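Local coordinates for protein Protease/Reverse transcriptase/ribonuclease H (Eastern chimpanzee simian foamy virus, PDB 7KSF) that copies viral RNA into DNA as a reverse transcriptase, and carries in the same chain an RNase H domain and the aspartic protease of viral maturation, at residues L212-L223 against W277-N286; L187-N195 against P260-F268. The protein carries 1 engineered substitution. All blocks are in the same frame, centred on the assembly; numbering follows the deposited sequence.

Contact 1: L212-L223 against W277-N286; sequences LDYREVNKTIPL and WTRLPQGFLN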
loop_
_atom_site.group_PDB
_atom_site.type_symbol
_atom_site.label_atom_id
_atom_site.label_comp_id
_atom_site.label_asym_id
_atom_site.label_seq_id
_atom_site.Cartn_x
_atom_site.Cartn_y
_atom_site.Cartn_z
ATOM N N LEU A 212 -15.699 12.264 -5.234
ATOM C CA LEU A 212 -16.150 13.466 -5.919
ATOM C C LEU A 212 -15.418 13.618 -7.246
ATOM O O LEU A 212 -14.228 13.298 -7.353
ATOM C CB LEU A 212 -15.925 14.704 -5.055
ATOM C CG LEU A 212 -16.802 14.777 -3.806
ATOM C CD1 LEU A 212 -16.378 15.938 -2.932
ATOM C CD2 LEU A 212 -18.267 14.907 -4.191
ATOM N N ASP A 213 -16.134 14.112 -8.253
ATOM C CA ASP A 213 -15.594 14.296 -9.599
ATOM C C ASP A 213 -15.291 15.781 -9.781
ATOM O O ASP A 213 -16.122 16.551 -10.262
ATOM C CB ASP A 213 -16.578 13.783 -10.642
ATOM C CG ASP A 213 -15.986 13.750 -12.032
ATOM O OD1 ASP A 213 -14.751 13.624 -12.137
ATOM O OD2 ASP A 213 -16.751 13.844 -13.015
ATOM N N TYR A 214 -14.076 16.178 -9.402
ATOM C CA TYR A 214 -13.681 17.578 -9.358
ATOM C C TYR A 214 -12.912 18.030 -10.591
ATOM O O TYR A 214 -12.398 19.153 -10.609
ATOM C CB TYR A 214 -12.846 17.846 -8.104
ATOM C CG TYR A 214 -13.666 18.196 -6.888
ATOM C CD1 TYR A 214 -14.812 18.974 -7.003
ATOM C CD2 TYR A 214 -13.301 17.752 -5.627
ATOM C CE1 TYR A 214 -15.563 19.300 -5.897
ATOM C CE2 TYR A 214 -14.047 18.073 -4.514
ATOM C CZ TYR A 214 -15.178 18.845 -4.656
ATOM O OH TYR A 214 -15.929 19.168 -3.551
ATOM N N ARG A 215 -12.820 17.193 -11.629
ATOM C CA ARG A 215 -12.065 17.577 -12.814
ATOM C C ARG A 215 -12.730 18.711 -13.584
ATOM O O ARG A 215 -12.083 19.323 -14.438
ATOM C CB ARG A 215 -11.859 16.366 -13.728
ATOM C CG ARG A 215 -13.117 15.574 -14.032
ATOM C CD ARG A 215 -12.775 14.204 -14.610
ATOM N NE ARG A 215 -13.942 13.328 -14.687
ATOM C CZ ARG A 215 -13.891 12.041 -15.010
ATOM N NH1 ARG A 215 -12.724 11.472 -15.284
ATOM N NH2 ARG A 215 -15.003 11.317 -15.054
ATOM N N GLU A 216 -14.001 19.004 -13.303
ATOM C CA GLU A 216 -14.653 20.148 -13.926
ATOM C C GLU A 216 -14.215 21.457 -13.283
ATOM O O GLU A 216 -14.105 22.481 -13.965
ATOM C CB GLU A 216 -16.174 19.997 -13.849
ATOM C CG GLU A 216 -16.713 18.878 -14.718
ATOM C CD GLU A 216 -16.399 19.089 -16.186
ATOM O OE1 GLU A 216 -16.419 20.252 -16.641
ATOM O OE2 GLU A 216 -16.121 18.089 -16.885
ATOM N N VAL A 217 -13.968 21.442 -11.972
ATOM C CA VAL A 217 -13.492 22.647 -11.304
ATOM C C VAL A 217 -11.998 22.842 -11.534
ATOM O O VAL A 217 -11.519 23.979 -11.598
ATOM C CB VAL A 217 -13.828 22.587 -9.805
ATOM C CG1 VAL A 217 -13.549 23.922 -9.141
ATOM C CG2 VAL A 217 -15.277 22.181 -9.602
ATOM N N ASN A 218 -11.241 21.749 -11.677
ATOM C CA ASN A 218 -9.794 21.865 -11.811
ATOM C C ASN A 218 -9.390 22.501 -13.136
ATOM O O ASN A 218 -8.364 23.187 -13.201
ATOM C CB ASN A 218 -9.149 20.488 -11.653
ATOM C CG ASN A 218 -9.493 19.832 -10.329
ATOM O OD1 ASN A 218 -9.849 20.507 -9.363
ATOM N ND2 ASN A 218 -9.396 18.508 -10.281
ATOM N N LYS A 219 -10.171 22.284 -14.201
ATOM C CA LYS A 219 -9.909 22.964 -15.465
ATOM C C LYS A 219 -10.075 24.474 -15.340
ATOM O O LYS A 219 -9.489 25.220 -16.132
ATOM C CB LYS A 219 -10.835 22.426 -16.558
ATOM C CG LYS A 219 -12.258 22.956 -16.468
ATOM C CD LYS A 219 -13.166 22.316 -17.506
ATOM C CE LYS A 219 -14.581 22.866 -17.406
ATOM N NZ LYS A 219 -15.508 22.192 -18.357
ATOM N N THR A 220 -10.859 24.931 -14.362
ATOM C CA THR A 220 -11.054 26.359 -14.142
ATOM C C THR A 220 -9.929 26.946 -13.300
ATOM O O THR A 220 -9.329 27.961 -13.670
ATOM C CB THR A 220 -12.402 26.600 -13.463
ATOM O OG1 THR A 220 -13.463 26.391 -14.404
ATOM C CG2 THR A 220 -12.479 28.017 -12.914
ATOM N N ILE A 221 -9.656 26.302 -12.161
ATOM C CA ILE A 221 -8.589 26.764 -11.223
ATOM C C ILE A 221 -7.220 26.575 -11.892
ATOM O O ILE A 221 -6.897 25.429 -12.257
ATOM C CB ILE A 221 -8.676 26.012 -9.880
ATOM C CG1 ILE A 221 -9.711 26.640 -8.943
ATOM C CG2 ILE A 221 -7.306 25.916 -9.225
ATOM C CD1 ILE A 221 -11.118 26.626 -9.488
ATOM N N PRO A 222 -6.412 27.645 -12.066
ATOM C CA PRO A 222 -5.092 27.526 -12.690
ATOM C C PRO A 222 -4.046 27.035 -11.678
ATOM O O PRO A 222 -4.263 27.199 -10.491
ATOM C CB PRO A 222 -4.788 28.975 -13.098
ATOM C CG PRO A 222 -5.475 29.801 -12.033
ATOM C CD PRO A 222 -6.725 29.024 -11.682
ATOM N N LEU A 223 -2.950 26.451 -12.171
ATOM C CA LEU A 223 -1.868 25.933 -11.290
ATOM C C LEU A 223 -1.029 27.109 -10.776
ATOM O O LEU A 223 -0.006 27.427 -11.417
ATOM C CB LEU A 223 -1.007 24.945 -12.085
ATOM C CG LEU A 223 -1.443 23.483 -12.005
ATOM C CD1 LEU A 223 -0.323 22.559 -12.456
ATOM C CD2 LEU A 223 -1.892 23.129 -10.596
ATOM N N TRP A 277 -18.003 22.359 1.467
ATOM C CA TRP A 277 -16.843 21.938 2.241
ATOM C C TRP A 277 -16.271 23.107 3.028
ATOM O O TRP A 277 -15.999 24.172 2.465
ATOM C CB TRP A 277 -15.763 21.350 1.330
ATOM C CG TRP A 277 -16.070 19.978 0.839
ATOM C CD1 TRP A 277 -16.762 19.648 -0.288
ATOM C CD2 TRP A 277 -15.688 18.743 1.452
ATOM N NE1 TRP A 277 -16.839 18.282 -0.413
ATOM C CE2 TRP A 277 -16.187 17.704 0.644
ATOM C CE3 TRP A 277 -14.975 18.415 2.610
ATOM C CZ2 TRP A 277 -15.994 16.360 0.954
ATOM C CZ3 TRP A 277 -14.786 17.080 2.916
ATOM C CH2 TRP A 277 -15.293 16.070 2.090
ATOM N N THR A 278 -16.089 22.900 4.333
ATOM C CA THR A 278 -15.364 23.863 5.153
ATOM C C THR A 278 -13.858 23.719 4.979
ATOM O O THR A 278 -13.128 24.715 5.053
ATOM C CB THR A 278 -15.741 23.684 6.627
ATOM O OG1 THR A 278 -17.150 23.887 6.788
ATOM C CG2 THR A 278 -14.991 24.673 7.506
ATOM N N ARG A 279 -13.387 22.506 4.730
ATOM C CA ARG A 279 -11.971 22.206 4.603
ATOM C C ARG A 279 -11.641 21.851 3.158
ATOM O O ARG A 279 -12.515 21.791 2.290
ATOM C CB ARG A 279 -11.588 21.068 5.550
ATOM C CG ARG A 279 -12.313 21.113 6.884
ATOM C CD ARG A 279 -11.854 22.283 7.735
ATOM N NE ARG A 279 -12.382 22.205 9.094
ATOM C CZ ARG A 279 -11.858 21.450 10.055
ATOM N NH1 ARG A 279 -10.796 20.702 9.800
ATOM N NH2 ARG A 279 -12.400 21.441 11.264
ATOM N N LEU A 280 -10.361 21.614 2.904
ATOM C CA LEU A 280 -9.940 21.202 1.573
ATOM C C LEU A 280 -10.523 19.829 1.252
ATOM O O LEU A 280 -10.488 18.926 2.096
ATOM C CB LEU A 280 -8.414 21.151 1.472
ATOM C CG LEU A 280 -7.604 22.442 1.595
ATOM C CD1 LEU A 280 -6.127 22.101 1.647
ATOM C CD2 LEU A 280 -7.892 23.381 0.435
ATOM N N PRO A 281 -11.075 19.637 0.055
ATOM C CA PRO A 281 -11.602 18.320 -0.315
ATOM C C PRO A 281 -10.632 17.509 -1.161
ATOM O O PRO A 281 -9.760 18.065 -1.836
ATOM C CB PRO A 281 -12.874 18.668 -1.096
ATOM C CG PRO A 281 -12.655 20.105 -1.593
ATOM C CD PRO A 281 -11.405 20.655 -0.952
ATOM N N GLN A 282 -10.768 16.186 -1.118
ATOM C CA GLN A 282 -9.927 15.306 -1.915
ATOM C C GLN A 282 -10.417 15.271 -3.356
ATOM O O GLN A 282 -11.621 15.341 -3.623
ATOM C CB GLN A 282 -9.912 13.897 -1.325
ATOM C CG GLN A 282 -11.290 13.298 -1.103
ATOM C CD GLN A 282 -11.248 12.047 -0.245
ATOM O OE1 GLN A 282 -10.191 11.654 0.251
ATOM N NE2 GLN A 282 -12.401 11.417 -0.060
ATOM N N GLY A 283 -9.564 15.193 -4.319
ATOM C CA GLY A 283 -9.865 15.297 -5.730
ATOM C C GLY A 283 -9.809 16.705 -6.281
ATOM O O GLY A 283 -9.941 16.882 -7.499
ATOM N N PHE A 284 -9.628 17.709 -5.424
ATOM C CA PHE A 284 -9.477 19.093 -5.846
ATOM C C PHE A 284 -8.090 19.313 -6.450
ATOM O O PHE A 284 -7.163 18.524 -6.245
ATOM C CB PHE A 284 -9.705 20.039 -4.662
ATOM C CG PHE A 284 -9.627 21.499 -5.016
ATOM C CD1 PHE A 284 -8.521 22.255 -4.657
ATOM C CD2 PHE A 284 -10.654 22.114 -5.709
ATOM C CE1 PHE A 284 -8.445 23.596 -4.983
ATOM C CE2 PHE A 284 -10.586 23.456 -6.037
ATOM C CZ PHE A 284 -9.479 24.200 -5.672
ATOM N N LEU A 285 -7.958 20.406 -7.205
ATOM C CA LEU A 285 -6.735 20.643 -7.963
ATOM C C LEU A 285 -5.560 20.977 -7.047
ATOM O O LEU A 285 -4.477 20.398 -7.178
ATOM C CB LEU A 285 -6.957 21.761 -8.981
ATOM C CG LEU A 285 -5.831 21.977 -9.991
ATOM C CD1 LEU A 285 -5.537 20.692 -10.754
ATOM C CD2 LEU A 285 -6.167 23.106 -10.950
ATOM N N ASN A 286 -5.756 21.910 -6.115
ATOM C CA ASN A 286 -4.670 22.419 -5.288
ATOM C C ASN A 286 -4.633 21.823 -3.885
ATOM O O ASN A 286 -3.749 22.183 -3.102
ATOM C CB ASN A 286 -4.757 23.942 -5.185
ATOM C CG ASN A 286 -4.424 24.632 -6.486
ATOM O OD1 ASN A 286 -3.812 24.041 -7.374
ATOM N ND2 ASN A 286 -4.824 25.892 -6.609
#

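Contact 2: L187-N195 against P260-F268; sequences LTPQNSTMN and PESYWLTAF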
loop_
_atom_site.group_PDB
_atom_site.type_symbol
_atom_site.label_atom_id
_atom_site.label_comp_id
_atom_site.label_asym_id
_atom_site.label_seq_id
_atom_site.Cartn_x
_atom_site.Cartn_y
_atom_site.Cartn_z
ATOM N N LEU A 187 -18.496 19.688 6.733
ATOM C CA LEU A 187 -19.494 20.010 5.726
ATOM C C LEU A 187 -20.497 21.001 6.294
ATOM O O LEU A 187 -20.925 20.878 7.446
ATOM C CB LEU A 187 -20.232 18.760 5.252
ATOM C CG LEU A 187 -19.403 17.777 4.436
ATOM C CD1 LEU A 187 -20.266 16.598 4.058
ATOM C CD2 LEU A 187 -18.846 18.455 3.198
ATOM N N THR A 188 -20.876 21.978 5.475
ATOM C CA THR A 188 -21.868 22.959 5.860
ATOM C C THR A 188 -22.997 22.984 4.839
ATOM O O THR A 188 -22.743 22.971 3.629
ATOM C CB THR A 188 -21.262 24.363 5.979
ATOM O OG1 THR A 188 -22.312 25.334 6.029
ATOM C CG2 THR A 188 -20.347 24.656 4.799
ATOM N N PRO A 189 -24.248 23.012 5.291
ATOM C CA PRO A 189 -25.376 23.097 4.353
ATOM C C PRO A 189 -25.460 24.493 3.751
ATOM O O PRO A 189 -25.690 25.475 4.459
ATOM C CB PRO A 189 -26.591 22.776 5.228
ATOM C CG PRO A 189 -26.171 23.171 6.604
ATOM C CD PRO A 189 -24.692 22.910 6.690
ATOM N N GLN A 190 -25.266 24.574 2.436
ATOM C CA GLN A 190 -25.262 25.859 1.750
ATOM C C GLN A 190 -25.455 25.626 0.260
ATOM O O GLN A 190 -24.724 24.839 -0.349
ATOM C CB GLN A 190 -23.954 26.616 2.017
ATOM C CG GLN A 190 -23.818 27.935 1.273
ATOM C CD GLN A 190 -22.545 28.683 1.630
ATOM O OE1 GLN A 190 -21.987 28.507 2.712
ATOM N NE2 GLN A 190 -22.081 29.522 0.713
ATOM N N ASN A 191 -26.447 26.302 -0.317
ATOM C CA ASN A 191 -26.631 26.287 -1.757
ATOM C C ASN A 191 -25.483 27.014 -2.442
ATOM O O ASN A 191 -24.761 27.810 -1.833
ATOM C CB ASN A 191 -27.959 26.938 -2.140
ATOM C CG ASN A 191 -29.152 26.151 -1.657
ATOM O OD1 ASN A 191 -29.091 25.471 -0.634
ATOM N ND2 ASN A 191 -30.248 26.236 -2.398
ATOM N N SER A 192 -25.320 26.744 -3.730
ATOM C CA SER A 192 -24.202 27.314 -4.466
ATOM C C SER A 192 -24.515 27.261 -5.951
ATOM O O SER A 192 -25.481 26.629 -6.382
ATOM C CB SER A 192 -22.901 26.574 -4.154
ATOM O OG SER A 192 -21.936 26.774 -5.173
ATOM N N THR A 193 -23.676 27.950 -6.725
ATOM C CA THR A 193 -23.805 27.916 -8.176
ATOM C C THR A 193 -23.233 26.626 -8.751
ATOM O O THR A 193 -23.838 26.021 -9.643
ATOM C CB THR A 193 -23.101 29.129 -8.789
ATOM O OG1 THR A 193 -23.613 30.329 -8.195
ATOM C CG2 THR A 193 -23.319 29.172 -10.294
ATOM N N MET A 194 -22.085 26.187 -8.245
ATOM C CA MET A 194 -21.410 25.003 -8.754
ATOM C C MET A 194 -21.929 23.750 -8.061
ATOM O O MET A 194 -22.278 23.778 -6.879
ATOM C CB MET A 194 -19.898 25.120 -8.549
ATOM C CG MET A 194 -19.105 23.950 -9.102
ATOM S SD MET A 194 -19.521 23.631 -10.827
ATOM C CE MET A 194 -18.484 22.215 -11.186
ATOM N N ASN A 195 -21.982 22.652 -8.808
ATOM C CA ASN A 195 -22.316 21.349 -8.257
ATOM C C ASN A 195 -21.376 20.310 -8.847
ATOM O O ASN A 195 -21.017 20.383 -10.026
ATOM C CB ASN A 195 -23.764 20.958 -8.555
ATOM C CG ASN A 195 -24.226 19.780 -7.729
ATOM O OD1 ASN A 195 -24.801 19.954 -6.657
ATOM N ND2 ASN A 195 -23.973 18.572 -8.219
ATOM N N PRO A 260 -14.300 31.368 4.116
ATOM C CA PRO A 260 -15.767 31.305 3.993
ATOM C C PRO A 260 -16.285 31.717 2.625
ATOM O O PRO A 260 -17.365 31.270 2.221
ATOM C CB PRO A 260 -16.242 32.259 5.097
ATOM C CG PRO A 260 -15.137 32.229 6.111
ATOM C CD PRO A 260 -13.878 32.135 5.303
ATOM N N GLU A 261 -15.548 32.553 1.891
ATOM C CA GLU A 261 -15.989 32.943 0.558
ATOM C C GLU A 261 -15.921 31.779 -0.425
ATOM O O GLU A 261 -16.711 31.729 -1.374
ATOM C CB GLU A 261 -15.151 34.118 0.053
ATOM C CG GLU A 261 -15.615 34.687 -1.280
ATOM C CD GLU A 261 -14.801 35.891 -1.711
ATOM O OE1 GLU A 261 -13.869 36.275 -0.975
ATOM O OE2 GLU A 261 -15.095 36.453 -2.790
ATOM N N SER A 262 -14.997 30.838 -0.218
ATOM C CA SER A 262 -14.772 29.745 -1.158
ATOM C C SER A 262 -15.656 28.533 -0.905
ATOM O O SER A 262 -15.487 27.514 -1.587
ATOM C CB SER A 262 -13.306 29.306 -1.119
ATOM O OG SER A 262 -12.451 30.302 -1.642
ATOM N N TYR A 263 -16.579 28.605 0.057
ATOM C CA TYR A 263 -17.406 27.444 0.370
ATOM C C TYR A 263 -18.273 27.039 -0.815
ATOM O O TYR A 263 -18.480 25.844 -1.061
ATOM C CB TYR A 263 -18.275 27.728 1.595
ATOM C CG TYR A 263 -17.523 27.815 2.908
ATOM C CD1 TYR A 263 -16.184 27.454 2.996
ATOM C CD2 TYR A 263 -18.161 28.246 4.065
ATOM C CE1 TYR A 263 -15.499 27.530 4.194
ATOM C CE2 TYR A 263 -17.484 28.322 5.268
ATOM C CZ TYR A 263 -16.153 27.966 5.327
ATOM O OH TYR A 263 -15.477 28.042 6.525
ATOM N N TRP A 264 -18.782 28.018 -1.570
ATOM C CA TRP A 264 -19.696 27.729 -2.671
ATOM C C TRP A 264 -19.036 26.927 -3.788
ATOM O O TRP A 264 -19.738 26.223 -4.524
ATOM C CB TRP A 264 -20.259 29.034 -3.239
ATOM C CG TRP A 264 -19.250 29.841 -3.999
ATOM C CD1 TRP A 264 -18.453 30.828 -3.510
ATOM C CD2 TRP A 264 -18.932 29.722 -5.390
ATOM N NE1 TRP A 264 -17.653 31.334 -4.509
ATOM C CE2 TRP A 264 -17.929 30.669 -5.673
ATOM C CE3 TRP A 264 -19.396 28.903 -6.423
ATOM C CZ2 TRP A 264 -17.386 30.821 -6.945
ATOM C CZ3 TRP A 264 -18.857 29.054 -7.684
ATOM C CH2 TRP A 264 -17.863 30.007 -7.934
ATOM N N LEU A 265 -17.716 27.024 -3.936
ATOM C CA LEU A 265 -17.044 26.370 -5.054
ATOM C C LEU A 265 -17.091 24.851 -4.929
ATOM O O LEU A 265 -17.231 24.143 -5.930
ATOM C CB LEU A 265 -15.596 26.851 -5.142
ATOM C CG LEU A 265 -14.802 26.337 -6.342
ATOM C CD1 LEU A 265 -15.438 26.823 -7.633
ATOM C CD2 LEU A 265 -13.351 26.772 -6.254
ATOM N N THR A 266 -16.980 24.336 -3.702
ATOM C CA THR A 266 -16.875 22.905 -3.454
ATOM C C THR A 266 -18.231 22.235 -3.247
ATOM O O THR A 266 -18.295 21.170 -2.622
ATOM C CB THR A 266 -15.987 22.657 -2.234
ATOM O OG1 THR A 266 -16.524 23.357 -1.107
ATOM C CG2 THR A 266 -14.569 23.142 -2.491
ATOM N N ALA A 267 -19.305 22.819 -3.763
ATOM C CA ALA A 267 -20.636 22.330 -3.444
ATOM C C ALA A 267 -20.958 21.047 -4.203
ATOM O O ALA A 267 -20.473 20.810 -5.313
ATOM C CB ALA A 267 -21.686 23.395 -3.755
ATOM N N PHE A 268 -21.797 20.222 -3.581
ATOM C CA PHE A 268 -22.236 18.948 -4.130
ATOM C C PHE A 268 -23.629 18.643 -3.592
ATOM O O PHE A 268 -24.032 19.140 -2.536
ATOM C CB PHE A 268 -21.264 17.816 -3.779
ATOM C CG PHE A 268 -21.098 17.598 -2.303
ATOM C CD1 PHE A 268 -20.188 18.350 -1.579
ATOM C CD2 PHE A 268 -21.850 16.643 -1.644
ATOM C CE1 PHE A 268 -20.037 18.153 -0.220
ATOM C CE2 PHE A 268 -21.702 16.441 -0.285
ATOM C CZ PHE A 268 -20.793 17.197 0.426
#

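Contact 1: L212-L223 against W277-N286
The LPQG motif of reverse transcriptases, here in the type II turn from P281 to F284, meets Y214 and N218 of the DYREVNK segment. The turn has G283 at its third position, with a positive phi that suits glycine. The N218 carboxamide reaches across to it: ND2 donates to G283 O over 3.3 Å, with an N-H...O angle of 175°. The donor lies in the carbonyl plane of G283, and the acceptor almost in the amide plane of N218, so this nearly straight bond probably helps to hold the amide's rotation. The N218 and L285 side chains slide past each other in opposite directions, N218 CB 3.7 Å from L285 CB. The Y214 ring takes the other end of the turn. Q282 O sits at its edge, 3.6 Å from CD2, and the P281 and Y214 side chains cross at about a right angle, P281 CB 3.7 Å from Y214 CE2. P281 CB lies over the centre of one face of the W277 indole; L212 CD1 comes to the same ring obliquely, 3.9 Å from CZ2. F284 points its ring opposite to its own backbone N (chi1 -178°), which carries CZ to 4.1 Å from I221 CG1 and puts V217 CG1 at the ring edge. Such seating of the LPQG loop against the DYR segment is characteristic of the retroviral polymerase fold, where fingers and palm adjoin.

Contact 2: L187-N195 against P260-F268
S192 holds OG opposite its own backbone N (chi1 159°), while W264 turns its indole into the crowded position between N and carbonyl carbon (chi1 71°), and together these torsions put the serine oxygen at the edge of the indole, 3.5 Å from CE3. The same OG also donates to W264 O, at a modelled separation too short to be trusted in detail. It accepts from M194 N at 3.1 Å, forming an ST turn; M194 CB lies 4.2 Å from W264 CZ3. The A267 methyl faces S192 CB and M194 O. Beyond it, N195 CA makes a CH...O contact of 3.5 Å with A267 O. These contacts join the two outer edges of a small antiparallel sheet in the reverse transcriptase domain: strands 187-189 and 268-270 flank strand 273-277, and the loops that follow the first and precede the second meet here. Near the sheet, L187 crosses F268 at about a right angle, with CD2 3.6 Å from CZ at the ring edge; helix 171-184 packs on the same leucine. Q190 stretches out so that OE1 stands at the edge of the Y263 ring, 4.1 Å from CD2, with amide and ring planes 62° apart. T188 CG2 approaches the same CD2 obliquely at 4.3 Å. P260 CA lies over the centre of one face of that tyrosine ring, and L265 joins M194 in packing on V217.

Contacts 1 and 2 lie with their centres about 12 Å apart, and their four segments alternate along the chain. T266 joins them through two atoms: its OG1 is 3.1 Å from W277 N, a probable hydrogen bond, and its carbonyl O is 3.2 Å from Y214 OH, a weak one. The W277 ring also meets the F268 ring, planes at about 45°, while V217 receives F284 from contact 1 and M194 and L265 from contact 2. Contact 1 holds the LPQG loop, which in related reverse transcriptases borders the nucleotide-binding site; contact 2 lies farther from the chain centre. The calcium ion, bound by G596 and E642 in the RNase H domain, is not part of either contact.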